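Local structure of phage related exonuclease (3K93) at residues G97-Y102 with W146-D151; R106-D111 with Q152-F157. The protein probably degrades DNA as a phage-type exonuclease of the PD-(D/E)XK nuclease superfamily, with a metal-binding site that here holds a sodium ion. One frame throughout, in Å; residues are numbered along the deposited sequence.

Interaction 1 of 2, residues G97-Y102 with W146-D151. With NA (sodium ion), chain B.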
loop_
_atom_site.group_PDB
_atom_site.type_symbol
_atom_site.label_atom_id
_atom_site.label_comp_id
_atom_site.label_asym_id
_atom_site.label_seq_id
_atom_site.Cartn_x
_atom_site.Cartn_y
_atom_site.Cartn_z
ATOM N N GLY A 97 -8.422 0.505 -29.423
ATOM C CA GLY A 97 -8.807 1.686 -28.711
ATOM C C GLY A 97 -10.135 2.231 -29.179
ATOM O O GLY A 97 -10.501 2.069 -30.335
ATOM N N GLU A 98 -10.851 2.852 -28.254
ATOM C CA GLU A 98 -12.038 3.607 -28.540
ATOM C C GLU A 98 -11.879 4.921 -27.816
ATOM O O GLU A 98 -11.997 4.956 -26.636
ATOM C CB GLU A 98 -13.270 2.886 -28.013
ATOM C CG GLU A 98 -14.539 3.699 -28.208
ATOM C CD GLU A 98 -15.783 2.994 -27.754
ATOM O OE1 GLU A 98 -16.029 1.866 -28.186
ATOM O OE2 GLU A 98 -16.510 3.590 -26.947
ATOM N N CYS A 99 -11.583 5.993 -28.533
ATOM C CA CYS A 99 -11.399 7.306 -27.941
ATOM C C CYS A 99 -12.757 7.914 -27.659
ATOM O O CYS A 99 -13.783 7.391 -28.114
ATOM C CB CYS A 99 -10.562 8.203 -28.854
ATOM S SG CYS A 99 -11.343 8.674 -30.418
ATOM N N ASP A 100 -12.768 8.979 -26.859
ATOM C CA ASP A 100 -14.006 9.691 -26.529
ATOM C C ASP A 100 -14.406 10.590 -27.668
ATOM O O ASP A 100 -15.535 10.507 -28.160
ATOM C CB ASP A 100 -13.839 10.549 -25.275
ATOM C CG ASP A 100 -13.608 9.714 -24.016
ATOM O OD1 ASP A 100 -14.209 8.604 -23.967
ATOM O OD2 ASP A 100 -12.812 10.150 -23.097
ATOM N N ILE A 101 -13.491 11.474 -28.070
ATOM C CA ILE A 101 -13.757 12.472 -29.108
ATOM C C ILE A 101 -12.640 12.501 -30.142
ATOM O O ILE A 101 -11.463 12.519 -29.802
ATOM C CB ILE A 101 -13.904 13.878 -28.510
ATOM C CG1 ILE A 101 -14.801 13.849 -27.245
ATOM C CG2 ILE A 101 -14.464 14.850 -29.558
ATOM C CD1 ILE A 101 -14.901 15.176 -26.468
ATOM N N TYR A 102 -13.030 12.487 -31.414
ATOM C CA TYR A 102 -12.110 12.615 -32.538
ATOM C C TYR A 102 -12.512 13.874 -33.280
ATOM O O TYR A 102 -13.663 14.009 -33.627
ATOM C CB TYR A 102 -12.238 11.395 -33.466
ATOM C CG TYR A 102 -11.522 11.497 -34.800
ATOM C CD1 TYR A 102 -10.222 11.981 -34.890
ATOM C CD2 TYR A 102 -12.131 11.043 -35.984
ATOM C CE1 TYR A 102 -9.546 12.044 -36.125
ATOM C CE2 TYR A 102 -11.445 11.098 -37.235
ATOM C CZ TYR A 102 -10.163 11.608 -37.277
ATOM O OH TYR A 102 -9.484 11.686 -38.458
ATOM N N TRP A 146 -2.129 7.235 -32.738
ATOM C CA TRP A 146 -1.641 6.247 -33.698
ATOM C C TRP A 146 -2.819 5.662 -34.478
ATOM O O TRP A 146 -2.819 5.696 -35.680
ATOM C CB TRP A 146 -0.906 5.139 -32.967
ATOM C CG TRP A 146 -0.253 4.200 -33.829
ATOM C CD1 TRP A 146 0.037 4.345 -35.174
ATOM C CD2 TRP A 146 0.257 2.942 -33.447
ATOM N NE1 TRP A 146 0.686 3.244 -35.630
ATOM C CE2 TRP A 146 0.834 2.360 -34.593
ATOM C CE3 TRP A 146 0.281 2.236 -32.241
ATOM C CZ2 TRP A 146 1.437 1.125 -34.563
ATOM C CZ3 TRP A 146 0.877 1.026 -32.208
ATOM C CH2 TRP A 146 1.447 0.464 -33.359
ATOM N N LEU A 147 -3.852 5.227 -33.762
ATOM C CA LEU A 147 -5.006 4.608 -34.377
ATOM C C LEU A 147 -5.832 5.559 -35.202
ATOM O O LEU A 147 -6.476 5.122 -36.145
ATOM C CB LEU A 147 -5.902 3.956 -33.319
ATOM C CG LEU A 147 -5.402 2.685 -32.665
ATOM C CD1 LEU A 147 -6.226 2.368 -31.426
ATOM C CD2 LEU A 147 -5.464 1.497 -33.651
ATOM N N TRP A 148 -5.818 6.849 -34.862
ATOM C CA TRP A 148 -6.656 7.867 -35.530
ATOM C C TRP A 148 -5.855 8.855 -36.368
ATOM O O TRP A 148 -6.414 9.810 -36.859
ATOM C CB TRP A 148 -7.527 8.621 -34.494
ATOM C CG TRP A 148 -8.872 8.058 -34.356
ATOM C CD1 TRP A 148 -9.960 8.391 -35.095
ATOM C CD2 TRP A 148 -9.301 7.034 -33.444
ATOM N NE1 TRP A 148 -11.041 7.656 -34.695
ATOM C CE2 TRP A 148 -10.666 6.809 -33.690
ATOM C CE3 TRP A 148 -8.662 6.295 -32.438
ATOM C CZ2 TRP A 148 -11.411 5.870 -32.982
ATOM C CZ3 TRP A 148 -9.403 5.369 -31.730
ATOM C CH2 TRP A 148 -10.760 5.155 -32.014
ATOM N N ASP A 149 -4.562 8.601 -36.564
ATOM C CA ASP A 149 -3.697 9.459 -37.402
ATOM C C ASP A 149 -3.779 10.928 -37.012
ATOM O O ASP A 149 -3.992 11.773 -37.867
ATOM C CB ASP A 149 -4.018 9.304 -38.901
ATOM C CG ASP A 149 -3.559 7.961 -39.479
ATOM O OD1 ASP A 149 -2.455 7.470 -39.147
ATOM O OD2 ASP A 149 -4.297 7.401 -40.307
ATOM N N CYS A 150 -3.618 11.211 -35.721
ATOM C CA CYS A 150 -3.707 12.571 -35.185
ATOM C C CYS A 150 -2.364 13.062 -34.709
ATOM O O CYS A 150 -1.472 12.287 -34.354
ATOM C CB CYS A 150 -4.692 12.635 -33.999
ATOM S SG CYS A 150 -6.444 12.509 -34.469
ATOM N N ASP A 151 -2.256 14.382 -34.664
ATOM C CA ASP A 151 -1.043 15.084 -34.255
ATOM C C ASP A 151 -1.046 15.497 -32.814
ATOM O O ASP A 151 0.019 15.726 -32.265
ATOM C CB ASP A 151 -0.837 16.347 -35.117
ATOM C CG ASP A 151 -0.460 16.012 -36.535
ATOM O OD1 ASP A 151 0.040 14.877 -36.767
ATOM O OD2 ASP A 151 -0.678 16.877 -37.407
HETATM NA NA NA B . -12.209 9.060 -21.005
HETATM O O HOH W 1 -14.809 8.587 -21.173
HETATM O O HOH W 2 -6.783 12.565 -38.289
HETATM O O HOH W 3 -10.856 7.076 -22.085
HETATM O O HOH W 4 -11.813 7.862 -19.055
#

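Interaction 2 of 2, residues R106-D111 with Q152-F157. With NA (sodium ion), chain B.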
loop_
_atom_site.group_PDB
_atom_site.type_symbol
_atom_site.label_atom_id
_atom_site.label_comp_id
_atom_site.label_asym_id
_atom_site.label_seq_id
_atom_site.Cartn_x
_atom_site.Cartn_y
_atom_site.Cartn_z
ATOM N N ARG A 106 -9.022 19.181 -36.736
ATOM C CA ARG A 106 -7.785 19.614 -36.059
ATOM C C ARG A 106 -6.740 18.517 -35.804
ATOM O O ARG A 106 -5.771 18.761 -35.073
ATOM C CB ARG A 106 -8.147 20.286 -34.734
ATOM C CG ARG A 106 -8.938 21.564 -34.919
ATOM C CD ARG A 106 -9.188 22.214 -33.590
ATOM N NE ARG A 106 -10.073 23.355 -33.743
ATOM C CZ ARG A 106 -10.650 24.013 -32.739
ATOM N NH1 ARG A 106 -10.452 23.662 -31.456
ATOM N NH2 ARG A 106 -11.451 25.026 -33.024
ATOM N N LYS A 107 -6.926 17.331 -36.411
ATOM C CA LYS A 107 -6.046 16.166 -36.184
ATOM C C LYS A 107 -5.850 15.966 -34.665
ATOM O O LYS A 107 -4.719 15.879 -34.156
ATOM C CB LYS A 107 -4.712 16.362 -36.919
ATOM C CG LYS A 107 -4.885 16.549 -38.450
ATOM C CD LYS A 107 -4.351 15.387 -39.251
ATOM C CE LYS A 107 -2.925 15.653 -39.769
ATOM N NZ LYS A 107 -2.120 14.387 -39.837
ATOM N N LEU A 108 -6.983 15.925 -33.965
ATOM C CA LEU A 108 -7.018 16.042 -32.507
ATOM C C LEU A 108 -7.877 14.958 -31.898
ATOM O O LEU A 108 -9.004 14.748 -32.375
ATOM C CB LEU A 108 -7.599 17.404 -32.097
ATOM C CG LEU A 108 -7.941 17.688 -30.626
ATOM C CD1 LEU A 108 -6.687 17.679 -29.791
ATOM C CD2 LEU A 108 -8.668 19.058 -30.534
ATOM N N ILE A 109 -7.354 14.318 -30.835
ATOM C CA ILE A 109 -8.143 13.469 -29.950
ATOM C C ILE A 109 -8.395 14.224 -28.646
ATOM O O ILE A 109 -7.497 14.846 -28.100
ATOM C CB ILE A 109 -7.390 12.164 -29.606
ATOM C CG1 ILE A 109 -7.154 11.328 -30.855
ATOM C CG2 ILE A 109 -8.142 11.334 -28.547
ATOM C CD1 ILE A 109 -8.445 10.677 -31.400
ATOM N N ILE A 110 -9.618 14.148 -28.138
ATOM C CA ILE A 110 -9.901 14.608 -26.796
ATOM C C ILE A 110 -10.356 13.445 -25.987
ATOM O O ILE A 110 -11.088 12.607 -26.493
ATOM C CB ILE A 110 -10.962 15.703 -26.761
ATOM C CG1 ILE A 110 -10.480 16.926 -27.530
ATOM C CG2 ILE A 110 -11.231 16.127 -25.305
ATOM C CD1 ILE A 110 -11.632 17.877 -27.979
ATOM N N ASP A 111 -9.902 13.389 -24.744
ATOM C CA ASP A 111 -10.318 12.396 -23.785
ATOM C C ASP A 111 -10.777 13.085 -22.474
ATOM O O ASP A 111 -10.072 13.945 -21.927
ATOM C CB ASP A 111 -9.165 11.430 -23.480
ATOM C CG ASP A 111 -9.662 10.104 -22.907
ATOM O OD1 ASP A 111 -9.962 10.060 -21.689
ATOM O OD2 ASP A 111 -9.815 9.106 -23.667
ATOM N N GLN A 152 -2.220 15.643 -32.214
ATOM C CA GLN A 152 -2.283 15.999 -30.806
ATOM C C GLN A 152 -3.477 15.402 -30.094
ATOM O O GLN A 152 -4.413 14.954 -30.727
ATOM C CB GLN A 152 -2.138 17.517 -30.575
ATOM C CG GLN A 152 -3.312 18.401 -30.862
ATOM C CD GLN A 152 -3.264 19.724 -30.013
ATOM O OE1 GLN A 152 -4.265 20.119 -29.430
ATOM N NE2 GLN A 152 -2.084 20.364 -29.929
ATOM N N ALA A 153 -3.367 15.353 -28.770
ATOM C CA ALA A 153 -4.400 14.863 -27.863
ATOM C C ALA A 153 -4.497 15.866 -26.717
ATOM O O ALA A 153 -3.496 16.481 -26.335
ATOM C CB ALA A 153 -4.035 13.457 -27.292
ATOM N N GLN A 154 -5.700 16.032 -26.194
ATOM C CA GLN A 154 -5.915 16.857 -25.052
ATOM C C GLN A 154 -6.727 16.086 -24.044
ATOM O O GLN A 154 -7.793 15.604 -24.361
ATOM C CB GLN A 154 -6.621 18.152 -25.482
ATOM C CG GLN A 154 -5.778 19.024 -26.402
ATOM C CD GLN A 154 -6.489 20.259 -26.798
ATOM O OE1 GLN A 154 -7.377 20.709 -26.096
ATOM N NE2 GLN A 154 -6.120 20.825 -27.934
ATOM N N ILE A 155 -6.204 15.956 -22.833
ATOM C CA ILE A 155 -6.876 15.220 -21.768
ATOM C C ILE A 155 -7.589 16.269 -20.949
ATOM O O ILE A 155 -6.950 17.133 -20.353
ATOM C CB ILE A 155 -5.872 14.472 -20.876
ATOM C CG1 ILE A 155 -5.027 13.503 -21.688
ATOM C CG2 ILE A 155 -6.577 13.737 -19.755
ATOM C CD1 ILE A 155 -3.704 13.128 -21.006
ATOM N N ASP A 156 -8.912 16.222 -20.963
ATOM C CA ASP A 156 -9.757 17.119 -20.160
ATOM C C ASP A 156 -10.125 16.427 -18.834
ATOM O O ASP A 156 -11.014 15.566 -18.794
ATOM C CB ASP A 156 -11.052 17.419 -20.925
ATOM C CG ASP A 156 -10.884 18.476 -22.029
ATOM O OD1 ASP A 156 -9.794 19.089 -22.200
ATOM O OD2 ASP A 156 -11.897 18.717 -22.710
ATOM N N PHE A 157 -9.423 16.777 -17.762
ATOM C CA PHE A 157 -9.791 16.378 -16.412
ATOM C C PHE A 157 -10.945 17.297 -16.011
ATOM O O PHE A 157 -10.780 18.512 -16.017
ATOM C CB PHE A 157 -8.632 16.592 -15.454
ATOM C CG PHE A 157 -7.499 15.664 -15.681
ATOM C CD1 PHE A 157 -7.545 14.376 -15.192
ATOM C CD2 PHE A 157 -6.379 16.068 -16.364
ATOM C CE1 PHE A 157 -6.496 13.510 -15.399
ATOM C CE2 PHE A 157 -5.322 15.198 -16.564
ATOM C CZ PHE A 157 -5.386 13.929 -16.100
HETATM NA NA NA B . -12.209 9.060 -21.005
HETATM O O HOH W 3 -10.856 7.076 -22.085
HETATM O O HOH W 1 -14.809 8.587 -21.173
HETATM O O HOH W 4 -11.813 7.862 -19.055
#

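Interaction 1 of 2, residues G97-Y102 with W146-D151
Trp-148, in the last turn of helix 137-148, lays its indole against Cys-99 and Tyr-102, which meet it from the same side, one at each ring. Segment 97-102 leads into strand 101-103, the edge strand of a sheet consistent with a PD-(D/E)XK-type nuclease core. The tight part is the indole. Cys-99 SG stands over the six-membered ring of Trp-148, 3.7 Å from its centroid and only 7° off the normal, a sulfur-aromatic contact in which the polarisable sulfur sits almost straight above the ring. With chi1 of 67°, that SG sits between the backbone N and the carbonyl carbon, which turns it onto the indole. At the rim of the indole, Trp-148 CH2 comes within 3.5 Å of Gly-97 O, near the ring plane. Since Gly-97 has no side chain, Leu-147 CD1 can lie directly against its backbone, 3.5 Å from N.

The five-membered ring takes the other partner. Its edge is turned to the face of Tyr-102 in an edge-to-face pair, planes at 51°, with Trp-148 CD1 3.4 Å above the phenol plane, over its centre. Cys-150 SG meets the phenol at its edge, 3.5 Å from Tyr-102 CE1. Ile-109 of strand 108-114 packs on Cys-99, Trp-148 and Cys-150, and Arg-90 makes a cation-pi contact with the indole.

The side by Asp-149 is looser and wetter. Asp-149, exposed and with positive phi, ends the helix in a Schellman motif, and no hydrogen bond joins the two segments directly. A tyrosine suits this border, with a ring for packing and a hydroxyl for solvent. Asp-100 points elsewhere, its OD2 binding the sodium ion. One water is hydrogen-bonded to Tyr-102 OH at 2.8 Å and donates to Asp-149 O at 2.9 Å.

Interaction 2 of 2, residues R106-D111 with Q152-F157
Asp-111 O accepts the shortest bond of this parallel strand pair, from Asp-156 N at 2.7 Å, and the same oxygen receives a CA-H...O contact from Ile-155. Strands 108-111 and 152-157 run side by side at 16°, joined by five backbone hydrogen bonds. The ladder starts where Gln-152 N donates to Lys-107 O, 3.2 Å away, at a G1 beta bulge in which Lys-107 and Leu-108 both face Val-103.

The two faces of the ladder differ. On one, Leu-108, with CG anti to its N (chi1 171°), brings CD1 against both glutamine side chains, methylene CG and amide end alike, 3.5 Å from Gln-152 OE1 and 3.7 Å from Gln-154 NE2. Glutamine suits this partly exposed face: its methylenes share the packing while its amide finds polar partners. Gln-154 NE2 is placed as a donor to Gln-152 OE1, though the modelled separation is doubtfully short, and Gln-154 OE1 accepts from Arg-79. Further along, Ile-110 CG2 lies 3.7 Å from Asp-156 OD2, a buried carboxylate oxygen that pairs with Arg-79 and Ser-75; Asp-156 OD1 bonds to Thr-191.

The face of Ile-109, Ala-153, Asp-111 and Ile-155 is apolar apart from the aspartate, and Met-141 of helix 137-148 packs on the last three. Ala-153 is small enough to sit close beside Ile-109, CB to CB 4.3 Å. Asp-111 OD1 binds the sodium ion, and OD2 accepts from a metal-bound water. Backbone bonds at Asp-111 N and Asp-111 O hold the main chain behind this ligand, which would help keep the carboxylate at the metal.

In the fold
The centres of the two contacts lie about 9 Å apart, and their segments alternate along the chain: 97-102, 106-111, 146-151, 152-157. Strands 101-103 and 108-114 form an antiparallel hairpin; the chain then passes through helices 125-135 and 137-148 and returns as strand 152-158, parallel to 108-114, a beta-alpha-beta crossover. Interaction 1 seats the end of that helix on the segment that leads into the hairpin and on its first strand, and interaction 2 zips the returning strand into the same four-stranded sheet. Both reach the sodium site, where Asp-100 and Asp-111 are joined by Thr-112 O. Asp-111, Thr-112 and Lys-113 match the DXK signature of this nuclease superfamily, consistent with an active site here.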